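Local atomic coordinates of EreC (Klebsiella pneumoniae, PDB entry 6XCQ), a protein that probably hydrolyses the lactone ester of erythromycin, inactivating the antibiotic and so contributing to bacterial macrolide resistance. Residues Val153-Pro158 against Ile301-His306; Met292-Pro297 against Ala331-Glu336. The protein carries 1 engineered substitution. All coordinates share one frame; numbering follows the deposited sequence.

Contact 1. Residues Val153-Pro158 against Ile301-His306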
loop_
_atom_site.group_PDB
_atom_site.type_symbol
_atom_site.label_atom_id
_atom_site.label_comp_id
_atom_site.label_asym_id
_atom_site.label_seq_id
_atom_site.Cartn_x
_atom_site.Cartn_y
_atom_site.Cartn_z
ATOM N N VAL A 153 -5.705 -1.135 -8.799
ATOM C CA VAL A 153 -4.460 -1.885 -8.957
ATOM C C VAL A 153 -3.989 -2.331 -7.577
ATOM O O VAL A 153 -3.908 -1.511 -6.659
ATOM C CB VAL A 153 -3.372 -1.025 -9.632
ATOM C CG1 VAL A 153 -2.056 -1.797 -9.739
ATOM C CG2 VAL A 153 -3.840 -0.530 -11.008
ATOM N N GLY A 154 -3.671 -3.617 -7.426
ATOM C CA GLY A 154 -3.021 -4.063 -6.215
ATOM C C GLY A 154 -1.531 -3.973 -6.458
ATOM O O GLY A 154 -1.014 -4.638 -7.361
ATOM N N ILE A 155 -0.823 -3.118 -5.720
ATOM C CA ILE A 155 0.599 -2.945 -5.969
ATOM C C ILE A 155 1.445 -3.812 -5.055
ATOM O O ILE A 155 2.680 -3.735 -5.105
ATOM C CB ILE A 155 1.026 -1.468 -5.836
ATOM C CG1 ILE A 155 0.887 -1.005 -4.393
ATOM C CG2 ILE A 155 0.229 -0.573 -6.782
ATOM C CD1 ILE A 155 1.472 0.365 -4.130
ATOM N N ASP A 156 0.823 -4.637 -4.226
ATOM C CA ASP A 156 1.494 -5.317 -3.129
ATOM C C ASP A 156 1.546 -6.815 -3.383
ATOM O O ASP A 156 0.944 -7.332 -4.321
ATOM C CB ASP A 156 0.749 -5.058 -1.816
ATOM C CG ASP A 156 1.643 -5.130 -0.583
ATOM O OD1 ASP A 156 2.808 -5.588 -0.670
ATOM O OD2 ASP A 156 1.153 -4.716 0.489
ATOM N N LEU A 157 2.250 -7.510 -2.496
ATOM C CA LEU A 157 2.013 -8.933 -2.269
ATOM C C LEU A 157 0.587 -9.122 -1.769
ATOM O O LEU A 157 -0.041 -8.143 -1.341
ATOM C CB LEU A 157 3.007 -9.467 -1.242
ATOM C CG LEU A 157 4.455 -9.120 -1.564
ATOM C CD1 LEU A 157 5.342 -9.435 -0.380
ATOM C CD2 LEU A 157 4.897 -9.900 -2.806
ATOM N N PRO A 158 0.034 -10.340 -1.784
ATOM C CA PRO A 158 -1.198 -10.566 -1.020
ATOM C C PRO A 158 -0.991 -10.088 0.409
ATOM O O PRO A 158 -0.027 -10.498 1.072
ATOM C CB PRO A 158 -1.401 -12.090 -1.114
ATOM C CG PRO A 158 -0.073 -12.629 -1.465
ATOM C CD PRO A 158 0.527 -11.594 -2.380
ATOM N N ILE A 301 -1.642 7.378 -11.545
ATOM C CA ILE A 301 -2.080 6.511 -10.460
ATOM C C ILE A 301 -1.940 7.234 -9.118
ATOM O O ILE A 301 -0.970 7.962 -8.879
ATOM C CB ILE A 301 -1.306 5.172 -10.474
ATOM C CG1 ILE A 301 -1.894 4.212 -9.430
ATOM C CG2 ILE A 301 0.188 5.385 -10.310
ATOM C CD1 ILE A 301 -1.522 2.761 -9.675
ATOM N N ILE A 302 -2.937 7.049 -8.259
ATOM C CA ILE A 302 -2.929 7.537 -6.882
ATOM C C ILE A 302 -2.594 6.342 -6.000
ATOM O O ILE A 302 -3.320 5.341 -6.019
ATOM C CB ILE A 302 -4.295 8.131 -6.499
ATOM C CG1 ILE A 302 -4.765 9.164 -7.532
ATOM C CG2 ILE A 302 -4.276 8.704 -5.091
ATOM C CD1 ILE A 302 -6.264 9.555 -7.335
ATOM N N LEU A 303 -1.500 6.410 -5.240
ATOM C CA LEU A 303 -1.094 5.283 -4.397
ATOM C C LEU A 303 -1.592 5.525 -2.977
ATOM O O LEU A 303 -1.256 6.546 -2.372
ATOM C CB LEU A 303 0.425 5.099 -4.389
ATOM C CG LEU A 303 1.114 4.924 -5.740
ATOM C CD1 LEU A 303 2.628 4.712 -5.517
ATOM C CD2 LEU A 303 0.471 3.753 -6.479
ATOM N N LEU A 304 -2.380 4.589 -2.446
ATOM C CA LEU A 304 -2.916 4.694 -1.086
ATOM C C LEU A 304 -2.074 3.766 -0.222
ATOM O O LEU A 304 -2.312 2.557 -0.155
ATOM C CB LEU A 304 -4.403 4.319 -1.055
ATOM C CG LEU A 304 -5.392 5.142 -1.893
ATOM C CD1 LEU A 304 -6.852 4.760 -1.552
ATOM C CD2 LEU A 304 -5.166 6.644 -1.684
ATOM N N ALA A 305 -1.037 4.316 0.401
ATOM C CA ALA A 305 -0.169 3.501 1.234
ATOM C C ALA A 305 0.216 4.302 2.473
ATOM O O ALA A 305 -0.104 5.485 2.591
ATOM C CB ALA A 305 1.063 3.031 0.452
ATOM N N HIS A 306 0.901 3.648 3.403
ATOM C CA HIS A 306 1.303 4.311 4.641
ATOM C C HIS A 306 2.344 5.393 4.339
ATOM O O HIS A 306 3.077 5.300 3.347
ATOM C CB HIS A 306 1.868 3.272 5.615
ATOM C CG HIS A 306 1.901 3.716 7.049
ATOM N ND1 HIS A 306 2.915 4.491 7.559
ATOM C CD2 HIS A 306 1.058 3.469 8.083
ATOM C CE1 HIS A 306 2.700 4.708 8.848
ATOM N NE2 HIS A 306 1.583 4.094 9.193
#

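Contact 2. Residues Met292-Pro297 against Ala331-Glu336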
loop_
_atom_site.group_PDB
_atom_site.type_symbol
_atom_site.label_atom_id
_atom_site.label_comp_id
_atom_site.label_asym_id
_atom_site.label_seq_id
_atom_site.Cartn_x
_atom_site.Cartn_y
_atom_site.Cartn_z
ATOM N N MET A 292 3.936 -1.004 -14.217
ATOM C CA MET A 292 2.603 -0.666 -14.678
ATOM C C MET A 292 2.593 0.699 -15.352
ATOM O O MET A 292 1.973 0.869 -16.407
ATOM C CB MET A 292 1.624 -0.715 -13.512
ATOM C CG MET A 292 0.215 -0.955 -13.957
ATOM S SD MET A 292 -0.812 0.231 -13.122
ATOM C CE MET A 292 -0.113 1.704 -13.810
ATOM N N VAL A 293 3.306 1.675 -14.782
ATOM C CA VAL A 293 3.293 3.009 -15.367
ATOM C C VAL A 293 3.973 3.010 -16.737
ATOM O O VAL A 293 3.469 3.611 -17.691
ATOM C CB VAL A 293 3.931 4.026 -14.402
ATOM C CG1 VAL A 293 4.516 5.186 -15.167
ATOM C CG2 VAL A 293 2.885 4.518 -13.383
ATOM N N ARG A 294 5.116 2.338 -16.874
ATOM C CA ARG A 294 5.793 2.399 -18.163
ATOM C C ARG A 294 5.127 1.516 -19.213
ATOM O O ARG A 294 5.256 1.802 -20.406
ATOM C CB ARG A 294 7.269 2.038 -18.025
ATOM C CG ARG A 294 7.564 0.834 -17.200
ATOM C CD ARG A 294 8.896 1.003 -16.458
ATOM N NE ARG A 294 9.921 1.641 -17.279
ATOM C CZ ARG A 294 10.802 2.535 -16.838
ATOM N NH1 ARG A 294 11.696 3.050 -17.675
ATOM N NH2 ARG A 294 10.793 2.917 -15.569
ATOM N N ALA A 295 4.390 0.484 -18.798
ATOM C CA ALA A 295 3.615 -0.308 -19.746
ATOM C C ALA A 295 2.412 0.467 -20.259
ATOM O O ALA A 295 2.065 0.372 -21.440
ATOM C CB ALA A 295 3.162 -1.617 -19.104
ATOM N N ASN A 296 1.747 1.226 -19.389
ATOM C CA ASN A 296 0.579 1.993 -19.810
ATOM C C ASN A 296 0.904 3.475 -19.702
ATOM O O ASN A 296 0.837 4.043 -18.603
ATOM C CB ASN A 296 -0.645 1.639 -18.957
ATOM C CG ASN A 296 -0.839 0.128 -18.793
ATOM O OD1 ASN A 296 -1.488 -0.518 -19.615
ATOM N ND2 ASN A 296 -0.277 -0.437 -17.720
ATOM N N PRO A 297 1.260 4.149 -20.801
ATOM C CA PRO A 297 1.757 5.531 -20.683
ATOM C C PRO A 297 0.689 6.550 -20.349
ATOM O O PRO A 297 1.037 7.666 -19.944
ATOM C CB PRO A 297 2.364 5.812 -22.069
ATOM C CG PRO A 297 2.513 4.460 -22.717
ATOM C CD PRO A 297 1.385 3.641 -22.175
ATOM N N ALA A 331 11.160 7.669 -6.359
ATOM C CA ALA A 331 11.824 8.959 -6.544
ATOM C C ALA A 331 13.038 8.875 -7.460
ATOM O O ALA A 331 13.523 9.922 -7.906
ATOM C CB ALA A 331 12.255 9.543 -5.196
ATOM N N GLU A 332 13.541 7.669 -7.732
ATOM C CA GLU A 332 14.668 7.438 -8.631
ATOM C C GLU A 332 14.307 7.532 -10.106
ATOM O O GLU A 332 15.221 7.596 -10.934
ATOM C CB GLU A 332 15.264 6.050 -8.403
ATOM C CG GLU A 332 15.978 5.847 -7.100
ATOM C CD GLU A 332 16.961 4.701 -7.180
ATOM O OE1 GLU A 332 18.169 4.940 -6.971
ATOM O OE2 GLU A 332 16.529 3.556 -7.460
ATOM N N ARG A 333 13.020 7.485 -10.453
ATOM C CA ARG A 333 12.606 7.467 -11.852
ATOM C C ARG A 333 13.167 8.671 -12.592
ATOM O O ARG A 333 13.060 9.803 -12.117
ATOM C CB ARG A 333 11.078 7.464 -11.948
ATOM C CG ARG A 333 10.448 6.121 -11.687
ATOM C CD ARG A 333 8.932 6.219 -11.565
ATOM N NE ARG A 333 8.318 6.877 -12.712
ATOM C CZ ARG A 333 8.050 6.262 -13.862
ATOM N NH1 ARG A 333 8.347 4.983 -14.010
ATOM N NH2 ARG A 333 7.482 6.919 -14.859
ATOM N N GLU A 334 13.757 8.424 -13.768
ATOM C CA GLU A 334 14.290 9.522 -14.575
ATOM C C GLU A 334 13.207 10.523 -14.960
ATOM O O GLU A 334 13.505 11.703 -15.180
ATOM C CB GLU A 334 14.962 8.976 -15.837
ATOM N N GLU A 335 11.952 10.079 -15.044
ATOM C CA GLU A 335 10.855 10.986 -15.364
ATOM C C GLU A 335 10.545 11.975 -14.245
ATOM O O GLU A 335 9.819 12.942 -14.493
ATOM C CB GLU A 335 9.598 10.188 -15.700
ATOM C CG GLU A 335 9.760 9.230 -16.865
ATOM C CD GLU A 335 10.258 7.856 -16.444
ATOM O OE1 GLU A 335 9.852 6.863 -17.077
ATOM O OE2 GLU A 335 11.057 7.764 -15.488
ATOM N N GLU A 336 11.079 11.765 -13.038
ATOM C CA GLU A 336 10.838 12.645 -11.886
ATOM C C GLU A 336 9.357 13.005 -11.743
ATOM O O GLU A 336 8.985 14.157 -11.502
ATOM C CB GLU A 336 11.712 13.896 -11.979
ATOM C CG GLU A 336 13.190 13.580 -11.917
ATOM C CD GLU A 336 14.057 14.822 -11.923
ATOM O OE1 GLU A 336 13.591 15.871 -11.436
ATOM O OE2 GLU A 336 15.205 14.751 -12.417
#

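Contact 1. Residues Val153-Pro158 against Ile301-His306
V153 and I301 meet through aliphatic carbon alone, with I301 CD1 lying 4.2 Å from V153 CB. The isoleucine is almost fully extended: its CG1 stands anti to the backbone N (chi1 -173°), which sends CD1 straight across to the valine. Two residues further along, I155 repeats the theme with L303. Its CD1 ends 4.2 Å from L303 CD2, and its other branch follows suit, with CG2 4.3 Å from the same L303 CD2. One leucine methyl is thus met by both branches of the isoleucine. The CB of L303 does not point at 153-158; the CD2 branch closes the gap.

The spacing explains why only side chains touch. V153 and I301 have their CA atoms 8.9 Å apart, because strand 94-97 runs between strands 151-154 and 301-304. The three are parallel members of a mixed sheet packed against helices, a layered alpha/beta arrangement in which next-but-one strands can meet only over the face of the strand between them. Helix 279-295 covers this face, M292 resting on V153 and V289 on I155. No hydrogen bond joins the two segments; V153 and I155 both pair through their backbones with L97 of the middle strand.

Polar groups appear where the chains leave the sheet. D156 OD2 forms a salt bridge with R281, while its OD1 takes a weak, bent bond from L157 N at 2.7 Å. H306 N-caps the following helix, its ND1 bonded to N308 N, and its NE2 is bonded to Q409.

Contact 2. Residues Met292-Pro297 against Ala331-Glu336
E335 reaches across to R294 with OE1 over one face of the guanidinium, 4.3 Å from R294 NH1, too far for a salt bridge. The same carboxylate covers a face of the R333 guanidinium: E335 OE2 sits 3.7 Å above the plane, over its centre, and E335 OE1 comes within 3.2 Å of R333 NH2. That last pair is a salt bridge of charges alone, with no N-H aimed at the oxygen. The two guanidinium planes are 72° apart, and R294 NH2 approaches R333 NH1 to 3.6 Å as the side chains slide past each other in opposite directions. The closeness is consistent with the acidic residues around the pair. D290 bridges the pair, giving OD2 to R294 NH2 and OD1 to R333 NH1, while R333 NE is paired with D337. The gathered carboxylates would be expected to offset the like charges.

A methyl group also packs on the arginine. V293 CG1, anti to the backbone N (chi1 153°), comes 3.4 Å from R333 NH2, a snug fit against the end of a bent arginine chain.

Backbone bonds shape both partners. M292 O receives N296 N as well as N296 ND2, the latter at 2.9 Å, so the asparagine side chain seconds the backbone where the helix finishes. A type I turn from R333 to E336 brings E335 back over R333.

Helix 279-295 thereby meets, at its C-terminal end, the loop leading from helix 326-330 to strand 338-345; both rest on strand 62-65, whose I62 touches V293 and R333.

Read from the N terminus, the four segments come in the order 153-158, 292-297, 301-306 and 331-336, so the two contacts cross rather than nest. Contact 1 closes a loop of 142 residues, 98 of them helical and none in a strand; contact 2 closes one of 33, of which 9 are helical and 10 in strands. Of two successive elements, helix 279-295 supplies 292-297 to contact 2, and strand 301-304 most of 301-306 to contact 1. Although the centres of the two contacts are about 15 Å apart, they touch: V153 CG2 lies 3.8 Å from M292 SD, and I301 CG2 is 4.2 Å from V293 CG2. Together they join sheet, covering helix and peripheral loop.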